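Local atomic coordinates of interphotoreceptor retinoid-binding protein (PDB entry 1J7X), a protein that probably binds retinoids and carries them through the extracellular matrix between photoreceptors and the retinal pigment epithelium. Residues A[231-237]-A[276-282]; A[147-153]-A[212-217]; A[62-68]-A[253-259]. One frame throughout, in Å; residues are numbered along the deposited sequence.

Contact 1: A[231-237]-A[276-282]; sequences TIIGEIT and VVPDAIV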
loop_
_atom_site.group_PDB
_atom_site.type_symbol
_atom_site.label_atom_id
_atom_site.label_comp_id
_atom_site.label_asym_id
_atom_site.label_seq_id
_atom_site.Cartn_x
_atom_site.Cartn_y
_atom_site.Cartn_z
ATOM N N THR A 231 -12.156 10.636 0.190
ATOM C CA THR A 231 -12.251 10.516 1.627
ATOM C C THR A 231 -12.126 9.019 1.965
ATOM O O THR A 231 -12.814 8.178 1.365
ATOM C CB THR A 231 -13.569 11.066 2.110
ATOM O OG1 THR A 231 -13.738 12.444 1.743
ATOM C CG2 THR A 231 -13.685 10.967 3.620
ATOM N N ILE A 232 -11.202 8.678 2.890
ATOM C CA ILE A 232 -11.010 7.325 3.288
ATOM C C ILE A 232 -11.850 7.068 4.551
ATOM O O ILE A 232 -11.766 7.789 5.558
ATOM C CB ILE A 232 -9.533 7.077 3.629
ATOM C CG1 ILE A 232 -8.619 7.599 2.513
ATOM C CG2 ILE A 232 -9.219 5.654 3.831
ATOM C CD1 ILE A 232 -9.066 7.004 1.100
ATOM N N ILE A 233 -12.580 5.969 4.561
ATOM C CA ILE A 233 -13.515 5.632 5.672
ATOM C C ILE A 233 -13.362 4.193 6.104
ATOM O O ILE A 233 -13.385 3.264 5.282
ATOM C CB ILE A 233 -14.968 5.892 5.226
ATOM C CG1 ILE A 233 -15.064 7.289 4.701
ATOM C CG2 ILE A 233 -15.976 5.552 6.375
ATOM C CD1 ILE A 233 -16.434 7.519 4.018
ATOM N N GLY A 234 -13.178 3.994 7.437
ATOM C CA GLY A 234 -13.134 2.641 7.931
ATOM C C GLY A 234 -12.041 2.467 8.961
ATOM O O GLY A 234 -11.884 3.348 9.785
ATOM N N GLU A 235 -11.408 1.306 8.938
ATOM C CA GLU A 235 -10.384 0.969 9.912
ATOM C C GLU A 235 -8.973 1.314 9.383
ATOM O O GLU A 235 -8.703 1.334 8.197
ATOM C CB GLU A 235 -10.435 -0.468 10.265
ATOM C CG GLU A 235 -11.811 -0.906 10.808
ATOM C CD GLU A 235 -11.946 -2.383 10.925
ATOM O OE1 GLU A 235 -11.205 -3.175 10.252
ATOM O OE2 GLU A 235 -12.922 -2.837 11.610
ATOM N N ILE A 236 -8.020 1.397 10.303
ATOM C CA ILE A 236 -6.626 1.548 9.915
ATOM C C ILE A 236 -6.262 0.213 9.236
ATOM O O ILE A 236 -6.667 -0.890 9.683
ATOM C CB ILE A 236 -5.733 1.745 11.180
ATOM C CG1 ILE A 236 -6.053 3.057 11.778
ATOM C CG2 ILE A 236 -4.327 1.648 10.848
ATOM C CD1 ILE A 236 -5.601 3.183 13.266
ATOM N N THR A 237 -5.558 0.289 8.133
ATOM C CA THR A 237 -5.283 -0.893 7.330
ATOM C C THR A 237 -4.189 -1.797 7.882
ATOM O O THR A 237 -3.591 -1.448 8.908
ATOM C CB THR A 237 -5.041 -0.505 5.876
ATOM O OG1 THR A 237 -3.875 0.272 5.726
ATOM C CG2 THR A 237 -6.245 0.383 5.326
ATOM N N VAL A 276 -2.820 2.651 6.426
ATOM C CA VAL A 276 -3.438 3.928 6.030
ATOM C C VAL A 276 -4.361 4.280 7.178
ATOM O O VAL A 276 -5.050 3.404 7.753
ATOM C CB VAL A 276 -4.299 3.733 4.775
ATOM C CG1 VAL A 276 -5.064 4.972 4.455
ATOM C CG2 VAL A 276 -3.415 3.318 3.617
ATOM N N VAL A 277 -4.372 5.531 7.550
ATOM C CA VAL A 277 -5.223 6.048 8.612
ATOM C C VAL A 277 -6.374 6.775 7.980
ATOM O O VAL A 277 -6.187 7.801 7.295
ATOM C CB VAL A 277 -4.427 7.048 9.522
ATOM C CG1 VAL A 277 -5.343 7.478 10.645
ATOM C CG2 VAL A 277 -3.310 6.345 10.128
ATOM N N PRO A 278 -7.587 6.239 8.101
ATOM C CA PRO A 278 -8.768 6.868 7.450
ATOM C C PRO A 278 -9.031 8.284 7.938
ATOM O O PRO A 278 -8.670 8.634 9.087
ATOM C CB PRO A 278 -9.905 5.976 7.885
ATOM C CG PRO A 278 -9.226 4.603 8.001
ATOM C CD PRO A 278 -7.923 4.945 8.697
ATOM N N ASP A 279 -9.696 9.066 7.103
ATOM C CA ASP A 279 -10.163 10.382 7.446
ATOM C C ASP A 279 -11.318 10.167 8.478
ATOM O O ASP A 279 -11.387 10.847 9.531
ATOM C CB ASP A 279 -10.687 11.093 6.229
ATOM C CG ASP A 279 -9.637 11.311 5.257
ATOM O OD1 ASP A 279 -8.718 12.122 5.576
ATOM O OD2 ASP A 279 -9.506 10.667 4.184
ATOM N N ALA A 280 -12.190 9.199 8.220
ATOM C CA ALA A 280 -13.312 8.900 9.129
ATOM C C ALA A 280 -13.144 7.489 9.665
ATOM O O ALA A 280 -13.433 6.495 8.978
ATOM C CB ALA A 280 -14.666 9.091 8.427
ATOM N N ILE A 281 -12.602 7.370 10.867
ATOM C CA ILE A 281 -12.345 6.142 11.494
ATOM C C ILE A 281 -13.593 5.563 12.085
ATOM O O ILE A 281 -14.198 6.232 12.952
ATOM C CB ILE A 281 -11.237 6.265 12.551
ATOM C CG1 ILE A 281 -9.895 6.618 11.898
ATOM C CG2 ILE A 281 -11.088 5.012 13.258
ATOM C CD1 ILE A 281 -8.728 6.861 12.849
ATOM N N VAL A 282 -13.986 4.398 11.622
ATOM C CA VAL A 282 -15.125 3.618 12.115
ATOM C C VAL A 282 -14.804 2.183 11.947
ATOM O O VAL A 282 -13.890 1.755 11.233
ATOM C CB VAL A 282 -16.452 3.972 11.415
ATOM C CG1 VAL A 282 -16.735 5.396 11.520
ATOM C CG2 VAL A 282 -16.369 3.697 9.950
#
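Asp279, just before strand 280-281, reaches back across to Ile232 of strand 231-234. Its CB lies 3.5 Å from Ile232 O and 4.0 Å from Thr231 CG2. From there CG stands beside its own backbone N (chi1 -64°), which carries the carboxylate to the amide of Ile232. OD2 accepts from Ile232 N at 2.9 Å through its anti lone pair, with a nearly straight N-H...O angle of 176°; CG1 of Ile232 flanks the same oxygen, and Gln225 of helix 216-226 adds a weak bond to it. Ile232 O is met by Ala280 N at 3.0 Å and, weakly, by Asp279 N. This parallel pairing continues with Gly234 N to Ala280 O (2.9 Å) and adds 280-281 as one edge strand of the mixed sheet of this S41-family domain, of the ClpP/crotonase clan. Gly234 has phi 138°, where a side chain would press on the carbonyl before it; its O accepts from Val282 N. Past the sheet, the Pro278 ring turns CG to 3.3 Å from Glu235 O and crosses Ile236 at about a right angle, CD against CG1. Thr237 OG1 accepts from Val276 N at 2.7 Å and also hydrogen-bonds Glu218.

Contact 2: A[147-153]-A[212-217]; sequences LRYNVGG and QTATAA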
loop_
_atom_site.group_PDB
_atom_site.type_symbol
_atom_site.label_atom_id
_atom_site.label_comp_id
_atom_site.label_asym_id
_atom_site.label_seq_id
_atom_site.Cartn_x
_atom_site.Cartn_y
_atom_site.Cartn_z
ATOM N N LEU A 147 -12.854 -1.346 -0.391
ATOM C CA LEU A 147 -11.686 -2.142 -0.331
ATOM C C LEU A 147 -11.532 -2.886 0.961
ATOM O O LEU A 147 -10.433 -3.382 1.333
ATOM C CB LEU A 147 -10.445 -1.208 -0.514
ATOM C CG LEU A 147 -10.413 -0.484 -1.806
ATOM C CD1 LEU A 147 -9.065 0.567 -1.867
ATOM C CD2 LEU A 147 -10.493 -1.391 -2.996
ATOM N N ARG A 148 -12.615 -2.925 1.701
ATOM C CA ARG A 148 -12.607 -3.627 2.977
ATOM C C ARG A 148 -12.193 -5.069 2.883
ATOM O O ARG A 148 -11.720 -5.610 3.885
ATOM C CB ARG A 148 -13.982 -3.570 3.723
ATOM C CG ARG A 148 -14.316 -2.153 4.180
ATOM C CD ARG A 148 -15.756 -2.056 4.728
ATOM N NE ARG A 148 -16.730 -2.347 3.713
ATOM C CZ ARG A 148 -18.044 -2.430 3.939
ATOM N NH1 ARG A 148 -18.508 -2.116 5.150
ATOM N NH2 ARG A 148 -18.879 -2.689 2.937
ATOM N N TYR A 149 -12.414 -5.728 1.744
ATOM C CA TYR A 149 -12.058 -7.110 1.578
ATOM C C TYR A 149 -10.910 -7.325 0.633
ATOM O O TYR A 149 -10.672 -8.421 0.168
ATOM C CB TYR A 149 -13.364 -7.839 1.038
ATOM C CG TYR A 149 -14.601 -7.408 1.805
ATOM C CD1 TYR A 149 -14.840 -7.895 3.033
ATOM C CD2 TYR A 149 -15.420 -6.364 1.337
ATOM C CE1 TYR A 149 -15.935 -7.465 3.790
ATOM C CE2 TYR A 149 -16.504 -5.919 2.070
ATOM C CZ TYR A 149 -16.784 -6.512 3.290
ATOM O OH TYR A 149 -17.810 -6.003 4.085
ATOM N N ASN A 150 -10.190 -6.225 0.316
ATOM C CA ASN A 150 -9.163 -6.239 -0.691
ATOM C C ASN A 150 -7.800 -6.373 -0.093
ATOM O O ASN A 150 -7.234 -5.483 0.539
ATOM C CB ASN A 150 -9.330 -5.092 -1.578
ATOM C CG ASN A 150 -8.498 -5.134 -2.848
ATOM O OD1 ASN A 150 -7.345 -5.612 -2.896
ATOM N ND2 ASN A 150 -9.069 -4.617 -3.936
ATOM N N VAL A 151 -7.286 -7.591 -0.258
ATOM C CA VAL A 151 -5.985 -7.983 0.273
ATOM C C VAL A 151 -4.856 -7.677 -0.682
ATOM O O VAL A 151 -3.685 -7.929 -0.457
ATOM C CB VAL A 151 -5.976 -9.504 0.576
ATOM C CG1 VAL A 151 -7.043 -9.753 1.638
ATOM C CG2 VAL A 151 -6.109 -10.346 -0.712
ATOM N N GLY A 152 -5.149 -6.833 -1.661
ATOM C CA GLY A 152 -4.145 -6.298 -2.567
ATOM C C GLY A 152 -3.586 -7.281 -3.573
ATOM O O GLY A 152 -4.347 -8.004 -4.362
ATOM N N GLY A 153 -2.290 -7.213 -3.678
ATOM C CA GLY A 153 -1.442 -7.930 -4.693
ATOM C C GLY A 153 -0.356 -7.028 -5.168
ATOM O O GLY A 153 0.132 -6.116 -4.435
ATOM N N GLN A 212 -8.058 -5.629 7.186
ATOM C CA GLN A 212 -7.612 -6.620 6.228
ATOM C C GLN A 212 -7.091 -5.988 4.912
ATOM O O GLN A 212 -6.380 -6.625 4.166
ATOM C CB GLN A 212 -8.702 -7.620 5.881
ATOM C CG GLN A 212 -9.137 -8.420 7.103
ATOM C CD GLN A 212 -10.528 -9.024 6.918
ATOM O OE1 GLN A 212 -10.862 -9.459 5.805
ATOM N NE2 GLN A 212 -11.366 -9.023 8.002
ATOM N N THR A 213 -7.427 -4.749 4.618
ATOM C CA THR A 213 -6.931 -4.099 3.389
ATOM C C THR A 213 -5.416 -4.121 3.341
ATOM O O THR A 213 -4.744 -3.738 4.350
ATOM C CB THR A 213 -7.459 -2.678 3.336
ATOM O OG1 THR A 213 -8.903 -2.675 3.551
ATOM C CG2 THR A 213 -7.099 -1.932 1.975
ATOM N N ALA A 214 -4.810 -4.604 2.255
ATOM C CA ALA A 214 -3.383 -4.849 2.207
ATOM C C ALA A 214 -2.704 -4.446 0.908
ATOM O O ALA A 214 -3.374 -4.338 -0.130
ATOM C CB ALA A 214 -3.103 -6.297 2.472
ATOM N N THR A 215 -1.386 -4.419 0.984
ATOM C CA THR A 215 -0.475 -4.044 -0.092
ATOM C C THR A 215 -1.021 -3.001 -1.087
ATOM O O THR A 215 -1.367 -1.868 -0.721
ATOM C CB THR A 215 -0.012 -5.369 -0.801
ATOM O OG1 THR A 215 -1.126 -6.186 -1.220
ATOM C CG2 THR A 215 0.670 -6.340 0.192
ATOM N N ALA A 216 -1.163 -3.479 -2.330
ATOM C CA ALA A 216 -1.595 -2.574 -3.405
ATOM C C ALA A 216 -2.846 -1.806 -3.040
ATOM O O ALA A 216 -3.080 -0.672 -3.489
ATOM C CB ALA A 216 -1.797 -3.285 -4.699
ATOM N N ALA A 217 -3.795 -2.454 -2.296
ATOM C CA ALA A 217 -5.022 -1.752 -1.896
ATOM C C ALA A 217 -4.734 -0.572 -0.962
ATOM O O ALA A 217 -5.410 0.430 -1.023
ATOM C CB ALA A 217 -6.034 -2.756 -1.290
#
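OG1 of Thr213 lies 2.8 Å from O of Leu147 and probably donates to it, and the same hydroxyl also meets the amide of Ser210. Leu147 O is shared: it closes the type I turn 147-150 by accepting from Asn150 N. The next link is backbone to backbone, Ala214 N to Asn150 O at 3.1 Å. At the far end Thr215 OG1 accepts from Gly153 N (2.9 Å, N-H...O 153°) and lies 3.2 Å from Val151 O, at most a weak bond.

Within its own loop Asn150 makes an Asx turn. With CG anti to the backbone N (chi1 -168°), OD1 faces Gly152 N at 2.8 Å, while ND2 is held by Phe113 O; both polar atoms of this buried amide are therefore engaged.

C-H groups fill the remaining contacts. CA of Thr213 points at Asn150 O (3.2 Å), CA of Gly152 lies against Ala214 O, and Ala217 CB packs 3.5 Å from Asn150 OD1. Gly152 sits so tightly that a CB would collide with Thr215 OG1 and Ala214 O.

The two loops follow the parallel strands 142-146 and 204-209, and the second leads straight into helix 216-226, with Thr215 at the N-cap position, though its side chain makes no capping bond. In S41 peptidases a serine nucleophile sits at the start of the corresponding helix, facing a glycine-rich loop that helps form the oxyanion hole; Thr215 and Gly152-Gly153 probably occupy the equivalent places in this ClpP/crotonase-type fold.

Contact 3: A[62-68]-A[253-259]; sequences RLVLKSK and QLSVTVP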
loop_
_atom_site.group_PDB
_atom_site.type_symbol
_atom_site.label_atom_id
_atom_site.label_comp_id
_atom_site.label_asym_id
_atom_site.label_seq_id
_atom_site.Cartn_x
_atom_site.Cartn_y
_atom_site.Cartn_z
ATOM N N ARG A 62 9.374 0.351 10.412
ATOM C CA ARG A 62 9.530 -0.688 9.411
ATOM C C ARG A 62 10.798 -1.536 9.659
ATOM O O ARG A 62 10.855 -2.686 9.299
ATOM C CB ARG A 62 9.574 -0.060 8.018
ATOM C CG ARG A 62 8.371 0.768 7.592
ATOM C CD ARG A 62 8.591 1.460 6.303
ATOM N NE ARG A 62 9.743 2.365 6.400
ATOM C CZ ARG A 62 10.354 2.869 5.379
ATOM N NH1 ARG A 62 9.839 2.755 4.162
ATOM N NH2 ARG A 62 11.459 3.543 5.581
ATOM N N LEU A 63 11.817 -0.923 10.287
ATOM C CA LEU A 63 13.075 -1.528 10.582
ATOM C C LEU A 63 12.900 -2.161 11.911
ATOM O O LEU A 63 12.825 -1.482 12.951
ATOM C CB LEU A 63 14.162 -0.438 10.629
ATOM C CG LEU A 63 15.517 -0.803 11.100
ATOM C CD1 LEU A 63 16.021 -1.888 10.146
ATOM C CD2 LEU A 63 16.470 0.419 11.158
ATOM N N VAL A 64 12.881 -3.481 11.934
ATOM C CA VAL A 64 12.710 -4.195 13.158
ATOM C C VAL A 64 13.320 -5.603 13.221
ATOM O O VAL A 64 13.244 -6.387 12.253
ATOM C CB VAL A 64 11.184 -4.307 13.526
ATOM C CG1 VAL A 64 10.431 -4.780 12.335
ATOM C CG2 VAL A 64 10.925 -5.161 14.765
ATOM N N LEU A 65 13.957 -5.864 14.329
ATOM C CA LEU A 65 14.504 -7.172 14.605
ATOM C C LEU A 65 13.432 -8.012 15.207
ATOM O O LEU A 65 12.735 -7.591 16.149
ATOM C CB LEU A 65 15.670 -7.143 15.569
ATOM C CG LEU A 65 17.028 -6.687 14.977
ATOM C CD1 LEU A 65 17.215 -5.223 14.885
ATOM C CD2 LEU A 65 18.247 -7.226 15.866
ATOM N N LYS A 66 13.309 -9.217 14.685
ATOM C CA LYS A 66 12.276 -10.077 15.218
ATOM C C LYS A 66 12.783 -11.566 15.208
ATOM O O LYS A 66 13.784 -11.916 14.545
ATOM C CB LYS A 66 11.047 -10.046 14.329
ATOM C CG LYS A 66 10.313 -8.711 14.280
ATOM C CD LYS A 66 9.055 -8.872 13.427
ATOM C CE LYS A 66 8.291 -7.622 13.385
ATOM N NZ LYS A 66 7.065 -7.824 12.542
ATOM N N SER A 67 12.038 -12.413 15.893
ATOM C CA SER A 67 12.383 -13.853 15.842
ATOM C C SER A 67 12.102 -14.270 14.396
ATOM O O SER A 67 11.213 -13.726 13.791
ATOM C CB SER A 67 11.495 -14.613 16.846
ATOM O OG SER A 67 11.493 -15.973 16.501
ATOM N N LYS A 68 12.888 -15.169 13.813
ATOM C CA LYS A 68 12.713 -15.638 12.457
ATOM C C LYS A 68 11.346 -16.229 12.299
ATOM O O LYS A 68 10.817 -16.255 11.231
ATOM C CB LYS A 68 13.770 -16.670 12.082
ATOM C CG LYS A 68 15.138 -16.124 11.897
ATOM C CD LYS A 68 16.144 -17.219 11.452
ATOM C CE LYS A 68 17.563 -16.697 11.325
ATOM N NZ LYS A 68 18.521 -17.815 10.943
ATOM N N GLN A 253 18.359 -17.430 15.821
ATOM C CA GLN A 253 16.923 -17.563 15.642
ATOM C C GLN A 253 16.279 -16.168 15.380
ATOM O O GLN A 253 15.088 -15.986 15.655
ATOM C CB GLN A 253 16.291 -18.158 16.915
ATOM C CG GLN A 253 16.743 -19.642 17.300
ATOM C CD GLN A 253 16.401 -20.674 16.253
ATOM O OE1 GLN A 253 17.241 -21.031 15.425
ATOM N NE2 GLN A 253 15.155 -21.171 16.292
ATOM N N LEU A 254 17.116 -15.220 14.995
ATOM C CA LEU A 254 16.691 -13.800 14.758
ATOM C C LEU A 254 16.835 -13.392 13.386
ATOM O O LEU A 254 17.609 -13.916 12.633
ATOM C CB LEU A 254 17.515 -12.800 15.611
ATOM C CG LEU A 254 17.234 -12.857 17.097
ATOM C CD1 LEU A 254 18.183 -11.857 17.818
ATOM C CD2 LEU A 254 15.851 -12.551 17.408
ATOM N N SER A 255 16.039 -12.390 13.007
ATOM C CA SER A 255 16.169 -11.797 11.700
ATOM C C SER A 255 15.872 -10.322 11.778
ATOM O O SER A 255 15.373 -9.823 12.866
ATOM C CB SER A 255 15.215 -12.446 10.733
ATOM O OG SER A 255 13.926 -12.007 11.084
ATOM N N VAL A 256 16.229 -9.619 10.720
ATOM C CA VAL A 256 15.883 -8.202 10.640
ATOM C C VAL A 256 15.099 -7.831 9.369
ATOM O O VAL A 256 15.449 -8.172 8.265
ATOM C CB VAL A 256 17.124 -7.271 10.866
ATOM C CG1 VAL A 256 18.054 -7.369 9.657
ATOM C CG2 VAL A 256 16.719 -5.800 11.024
ATOM N N THR A 257 13.959 -7.121 9.508
ATOM C CA THR A 257 13.226 -6.612 8.386
ATOM C C THR A 257 13.608 -5.231 8.191
ATOM O O THR A 257 13.631 -4.426 9.154
ATOM C CB THR A 257 11.661 -6.607 8.635
ATOM O OG1 THR A 257 11.229 -7.906 8.925
ATOM C CG2 THR A 257 10.916 -6.147 7.375
ATOM N N VAL A 258 14.061 -4.984 6.987
ATOM C CA VAL A 258 14.582 -3.686 6.607
ATOM C C VAL A 258 13.878 -3.028 5.450
ATOM O O VAL A 258 13.719 -3.629 4.379
ATOM C CB VAL A 258 16.106 -3.813 6.252
ATOM C CG1 VAL A 258 16.649 -2.480 5.886
ATOM C CG2 VAL A 258 16.850 -4.415 7.402
ATOM N N PRO A 259 13.389 -1.793 5.631
ATOM C CA PRO A 259 12.764 -1.141 4.503
ATOM C C PRO A 259 13.795 -0.769 3.488
ATOM O O PRO A 259 14.727 -0.153 3.868
ATOM C CB PRO A 259 12.109 0.087 5.124
ATOM C CG PRO A 259 13.008 0.377 6.334
ATOM C CD PRO A 259 13.306 -0.966 6.848
HETATM O O HOH W 1 12.548 -9.176 11.645
#
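Arg62 lays its guanidinium on Pro259: CB of the proline stands 3.3 Å from CZ, over the centre of one face. The arginine chain bends at chi3 (-60°), bringing the flat group back across the ring. Four backbone bonds follow, two each between Val64 and Thr257 and between Lys66 and Ser255; Val64 N to Thr257 O measures 3.0 Å and Ser255 N to Lys66 O 2.8 Å. Lys68 N gives a fifth to Gln253 O. Between the two pairs Leu65 CD1 meets Val256 CG2 at 3.9 Å; beyond Val64, the Leu63 and Val258 side chains lie side by side, CD1 to CG2 3.8 Å. On the face of Ser255 and Thr257 a water donates to Val64 O at 2.9 Å and hydrogen-bonds both hydroxyls.

In the second shell, Asp60 forms a salt bridge with Arg62 NE and Asn262 holds NH2, fixing how the guanidinium is turned. Replacing Arg62 by an alanine removes the flat group lying on Pro259 and is likely to leave the Asp60 carboxylate without its cationic mate.

Strands 64-67 and 254-259 run antiparallel with their directions 145° apart. Strand 244-248 pairs with 254-265 as well, bonding Val256 and Val258 through Phe247 and Lys245. The leucine-valine face packs on the N-terminal helices: Leu63 and Val258 touch Leu15 and Ile14 of helix 2-18, and Leu65 touches Leu54 of helix 43-58.

Contacts 1 and 2 are neighbours in one S41-type domain, centres 13 Å apart, and they touch where Thr237 CB packs 3.6 Å from Thr213 O. Helix 216-226 ties them in sequence: it begins within 212-217, and strand 231-234 follows it. Contact 2 lies in the loops beyond the strand ends, contact 1 at the edge of the sheet. The region matching an S41 active site would fall at contact 2. Contact 3 stands apart, its centre 28 Å from that of contact 1 and 23 Å from that of contact 2, with nearest atoms about 11 and 12 Å away. It joins the N-terminal region to strand 254-265, which precedes strand 280-281 of contact 1.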